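Putative alpha KG dependent 2,4-D dioxygenase (Burkholderia xenovorans, PDB 5J92) probably acts as an iron(II)- and 2-oxoglutarate-dependent dioxygenase of the TfdA family, possibly on 2,4-D-like compounds. Local coordinates at residues M9-E14 with A22-L27; E170-H175 with T224-W229. All coordinates share one frame; numbering follows the deposited sequence.

Contact 1 of 2, residues M9-E14 with A22-L27; sequences MSLNVE and ARIHGL
The imidazole of His25 meets the carboxylate of Glu14 at its edge: NE2 donates to Glu14 OE1 over 2.7 Å, with the oxygen near the ring plane and approached nearly along its C-O bond. The carboxylate itself is turned 45° against the ring. Glu14 reaches this edge with an extended chain, CG standing anti to the backbone N (chi1 174°), which brings OE1 to the NE2 edge of the ring while CB rests 3.8 Å from NE2. The amide of Asn12 lies against the base of the same histidine, ND2 being 3.7 Å from His25 CB, with amide and ring planes 59° apart. The pairing with Glu14 fixes the rotation of the ring and would probably favour its protonated form. At the guanidinium edge of Arg23, a water lying in plane accepts from NH1; Glu14 O is one of several acceptors competing for its protons.

Beneath these side chains the backbones are joined in antiparallel fashion. Glu14 and Arg23 form a hydrogen-bonded pair, with Glu14 N to Arg23 O at 2.9 Å and Arg23 N to Glu14 O at 2.8 Å; His25 N adds a bond to Asn12 O, and a second water bridges Asn12 N and His25 O. Val13 and Ile24 occupy the other face, flanked by Leu11, whose CD1 lies 4.3 Å from Ile24 CD1. Tyr48 touches Val13, helix 35-47 Leu11, and strand 50-53 Ile24. The result is an N-terminal beta hairpin whose strand 12-15 is the outer strand of the mixed sheet of this TauD/TfdA-type fold, with 21-25 next to it.

Contact 2 of 2, residues E170-H175 with T224-W229; sequences EGLSCH and THVVGW
Leu172 sets its two methyl groups against Val226 and Trp229: CD2 lies 4.0 Å from Val226 CG1, and the leucine side chain crosses that of Trp229 at about a right angle, CD2 near CZ2. Val226 CG1 in turn sits over one face of that indole, so leucine, valine and tryptophan pack as one apolar cluster. At Ser173 the backbone takes over: its O accepts from Val227 N at 2.8 Å, while a water bridges Ser173 N and Val227 O. Cys174 faces Val226 in a non-hydrogen-bonded antiparallel pair, and its CA approaches His225 O.

His175 makes the most extensive contact. Its N donates to His225 O and its O accepts from Thr224 N. Val227 CG2 stands over one face of the imidazole, 3.9 Å from the ring centroid, in a CH-pi contact. The His225 ring, offset beyond the CD2 edge, forms an offset stack with centroids 4.2 Å apart and planes at 28°. CD2 of His175 comes 3.1 Å from His225 NE2, a tight approach. The CG of His225 sits between its backbone N and carbonyl carbon (chi1 61°), which turns the ring toward His175, so that CD2 lies over its face near the rim; a 2.8 Å hydrogen bond between His225 ND1 and Thr224 OG1 holds its rotation. A water in the His175 plane links NE2 to Gly228 N, within the type II turn from Val226 to Trp229.

Strand 173-176 thus lies between 223-226 and 201-208 in a four-stranded antiparallel sheet; helix 231-245 packs against Leu172, Cys174 and Trp229, and Ile202 meets Ser173, His175 and Val227.

Contacts 1 and 2 lie on opposite sides of the chain's centre, their own centres 39 Å apart and their nearest atoms about 27 Å apart, so they do not touch. They follow one another along the chain, contact 1 being complete before contact 2 begins. Each joins antiparallel strands, but of different sheets: 9-14 with 22-27 forms the N-terminal border of the six-stranded mixed sheet, whereas 170-175 with 224-229 brings strand 223-226 to the border of a four-stranded sheet, with 48 residues between, strands 201-208 and 215-217 of that sheet among them. The iron site of His122, Asp124 and His271 belongs to neither; contact 2 comes nearer, the Thr224 side chain being about 12 Å from that of His122.

Contact 1 of 2, residues M9-E14 with A22-L27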
# COMPACT_ATOMS: atom_id res chain seq x y z
N MET A 9 24.78 -26.75 14.81
CA MET A 9 24.33 -25.52 15.44
C MET A 9 24.23 -25.68 16.96
O MET A 9 23.30 -26.32 17.46
CB MET A 9 22.98 -25.08 14.87
CG MET A 9 22.38 -23.81 15.49
SD MET A 9 23.20 -22.27 15.00
CE MET A 9 22.85 -22.20 13.24
N SER A 10 25.19 -25.10 17.69
CA SER A 10 25.17 -25.10 19.15
C SER A 10 24.51 -23.86 19.73
O SER A 10 24.34 -23.78 20.95
CB SER A 10 26.59 -25.21 19.71
OG SER A 10 27.30 -24.01 19.51
N LEU A 11 24.16 -22.88 18.90
CA LEU A 11 23.49 -21.68 19.38
C LEU A 11 22.13 -22.03 19.96
O LEU A 11 21.45 -22.96 19.49
CB LEU A 11 23.31 -20.67 18.25
CG LEU A 11 24.56 -19.98 17.73
CD1 LEU A 11 24.17 -19.09 16.57
CD2 LEU A 11 25.21 -19.18 18.84
N ASN A 12 21.74 -21.32 21.02
CA ASN A 12 20.45 -21.52 21.66
C ASN A 12 19.44 -20.67 20.90
O ASN A 12 19.17 -19.52 21.25
CB ASN A 12 20.54 -21.17 23.14
CG ASN A 12 19.23 -21.40 23.89
OD1 ASN A 12 18.22 -21.78 23.30
ND2 ASN A 12 19.27 -21.21 25.21
N VAL A 13 18.86 -21.26 19.86
CA VAL A 13 17.97 -20.55 18.94
C VAL A 13 16.52 -20.86 19.30
O VAL A 13 16.14 -22.04 19.38
CB VAL A 13 18.26 -20.94 17.49
CG1 VAL A 13 17.32 -20.17 16.54
CG2 VAL A 13 19.71 -20.68 17.17
N GLU A 14 15.71 -19.82 19.48
CA GLU A 14 14.28 -19.96 19.79
C GLU A 14 13.48 -19.15 18.79
O GLU A 14 13.55 -17.92 18.79
CB GLU A 14 13.97 -19.50 21.22
CG GLU A 14 12.48 -19.51 21.52
CD GLU A 14 12.12 -18.89 22.88
OE1 GLU A 14 12.95 -18.16 23.48
OE2 GLU A 14 10.98 -19.09 23.34
N ALA A 22 14.13 -15.13 14.99
CA ALA A 22 14.45 -16.00 16.11
C ALA A 22 15.28 -15.24 17.13
O ALA A 22 16.10 -14.39 16.77
CB ALA A 22 15.23 -17.25 15.66
N ARG A 23 15.09 -15.60 18.40
CA ARG A 23 15.95 -15.14 19.47
C ARG A 23 17.14 -16.07 19.64
O ARG A 23 17.05 -17.29 19.42
CB ARG A 23 15.18 -15.06 20.79
CG ARG A 23 14.23 -13.86 20.86
CD ARG A 23 13.51 -13.73 22.21
NE ARG A 23 12.79 -12.45 22.29
CZ ARG A 23 11.62 -12.21 21.72
NH1 ARG A 23 10.99 -13.16 21.03
NH2 ARG A 23 11.05 -11.01 21.85
N ILE A 24 18.28 -15.49 20.00
CA ILE A 24 19.48 -16.24 20.28
C ILE A 24 19.87 -15.91 21.71
O ILE A 24 20.23 -14.76 22.01
CB ILE A 24 20.61 -15.91 19.30
CG1 ILE A 24 20.23 -16.42 17.92
CG2 ILE A 24 21.89 -16.56 19.77
CD1 ILE A 24 21.16 -16.00 16.85
N HIS A 25 19.72 -16.88 22.59
CA HIS A 25 19.95 -16.69 24.01
C HIS A 25 21.37 -17.07 24.34
O HIS A 25 22.06 -17.71 23.56
CB HIS A 25 18.99 -17.55 24.84
CG HIS A 25 17.55 -17.30 24.54
ND1 HIS A 25 16.88 -16.18 25.01
CD2 HIS A 25 16.63 -18.03 23.87
CE1 HIS A 25 15.62 -16.22 24.60
NE2 HIS A 25 15.45 -17.34 23.91
N GLY A 26 21.80 -16.68 25.54
CA GLY A 26 23.03 -17.20 26.10
C GLY A 26 24.30 -16.56 25.60
O GLY A 26 25.38 -17.10 25.87
N LEU A 27 24.21 -15.43 24.90
CA LEU A 27 25.36 -14.70 24.40
C LEU A 27 25.57 -13.43 25.22
O LEU A 27 24.59 -12.75 25.58
CB LEU A 27 25.18 -14.34 22.93
CG LEU A 27 25.16 -15.53 21.96
CD1 LEU A 27 25.25 -15.01 20.53
CD2 LEU A 27 26.27 -16.52 22.25
O HOH W 1 23.71 -19.63 22.20
O HOH W 2 11.80 -16.12 20.47

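Contact 2 of 2, residues E170-H175 with T224-W229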
# COMPACT_ATOMS: atom_id res chain seq x y z
N GLU A 170 11.24 -13.01 -13.48
CA GLU A 170 12.49 -13.68 -13.78
C GLU A 170 13.38 -12.85 -14.70
O GLU A 170 12.99 -12.54 -15.83
CB GLU A 170 12.20 -15.05 -14.40
CG GLU A 170 13.23 -16.12 -14.08
CD GLU A 170 13.39 -16.33 -12.57
OE1 GLU A 170 14.50 -16.72 -12.15
OE2 GLU A 170 12.40 -16.13 -11.81
N GLY A 171 14.57 -12.50 -14.22
CA GLY A 171 15.56 -11.79 -15.01
C GLY A 171 15.39 -10.28 -15.09
O GLY A 171 16.16 -9.62 -15.78
N LEU A 172 14.40 -9.72 -14.41
CA LEU A 172 14.22 -8.28 -14.45
C LEU A 172 15.21 -7.57 -13.54
O LEU A 172 15.71 -8.13 -12.56
CB LEU A 172 12.79 -7.91 -14.03
CG LEU A 172 11.61 -8.37 -14.88
CD1 LEU A 172 10.35 -7.79 -14.29
CD2 LEU A 172 11.78 -7.96 -16.35
N SER A 173 15.48 -6.31 -13.88
CA SER A 173 16.21 -5.40 -13.01
C SER A 173 15.37 -4.15 -12.82
O SER A 173 14.51 -3.82 -13.65
CB SER A 173 17.59 -5.04 -13.59
OG SER A 173 18.44 -6.17 -13.59
N CYS A 174 15.61 -3.47 -11.70
CA CYS A 174 14.83 -2.30 -11.33
C CYS A 174 15.74 -1.11 -11.09
O CYS A 174 16.92 -1.26 -10.79
CB CYS A 174 14.03 -2.54 -10.06
SG CYS A 174 12.71 -3.73 -10.24
N HIS A 175 15.14 0.08 -11.21
CA HIS A 175 15.78 1.34 -10.87
C HIS A 175 15.54 1.64 -9.39
O HIS A 175 14.41 1.54 -8.92
CB HIS A 175 15.22 2.48 -11.71
CG HIS A 175 15.46 2.35 -13.19
ND1 HIS A 175 16.66 2.66 -13.77
CD2 HIS A 175 14.63 2.00 -14.21
CE1 HIS A 175 16.58 2.50 -15.08
NE2 HIS A 175 15.36 2.10 -15.38
N THR A 224 11.79 2.26 -8.18
CA THR A 224 10.77 3.04 -8.85
C THR A 224 10.09 2.29 -10.00
O THR A 224 8.87 2.33 -10.10
CB THR A 224 11.34 4.37 -9.35
OG1 THR A 224 12.42 4.11 -10.26
CG2 THR A 224 11.86 5.17 -8.18
N HIS A 225 10.87 1.67 -10.89
CA HIS A 225 10.30 1.00 -12.05
C HIS A 225 11.31 -0.01 -12.59
O HIS A 225 12.39 -0.20 -12.03
CB HIS A 225 9.84 2.00 -13.13
CG HIS A 225 10.93 2.87 -13.70
ND1 HIS A 225 11.65 3.77 -12.95
CD2 HIS A 225 11.36 3.03 -14.98
CE1 HIS A 225 12.49 4.43 -13.73
NE2 HIS A 225 12.33 4.00 -14.97
N VAL A 226 10.94 -0.66 -13.70
CA VAL A 226 11.66 -1.82 -14.23
C VAL A 226 12.54 -1.35 -15.39
O VAL A 226 12.07 -0.63 -16.27
CB VAL A 226 10.68 -2.91 -14.69
CG1 VAL A 226 11.42 -4.05 -15.44
CG2 VAL A 226 9.91 -3.47 -13.48
N VAL A 227 13.82 -1.76 -15.38
CA VAL A 227 14.75 -1.38 -16.44
C VAL A 227 14.27 -1.92 -17.78
O VAL A 227 13.88 -3.09 -17.90
CB VAL A 227 16.17 -1.89 -16.14
CG1 VAL A 227 17.17 -1.46 -17.23
CG2 VAL A 227 16.66 -1.42 -14.77
N GLY A 228 14.30 -1.07 -18.80
CA GLY A 228 13.95 -1.52 -20.13
C GLY A 228 12.47 -1.65 -20.40
O GLY A 228 12.09 -2.18 -21.46
N TRP A 229 11.61 -1.27 -19.44
CA TRP A 229 10.17 -1.18 -19.54
C TRP A 229 9.74 0.27 -19.47
O TRP A 229 10.36 1.06 -18.75
CB TRP A 229 9.46 -1.93 -18.41
CG TRP A 229 9.44 -3.41 -18.52
CD1 TRP A 229 10.24 -4.22 -19.30
CD2 TRP A 229 8.58 -4.29 -17.79
NE1 TRP A 229 9.91 -5.55 -19.09
CE2 TRP A 229 8.90 -5.61 -18.17
CE3 TRP A 229 7.56 -4.08 -16.85
CZ2 TRP A 229 8.23 -6.72 -17.64
CZ3 TRP A 229 6.90 -5.20 -16.31
CH2 TRP A 229 7.25 -6.49 -16.71
O HOH W 3 14.70 -5.49 -16.66
O HOH W 4 14.84 1.68 -18.18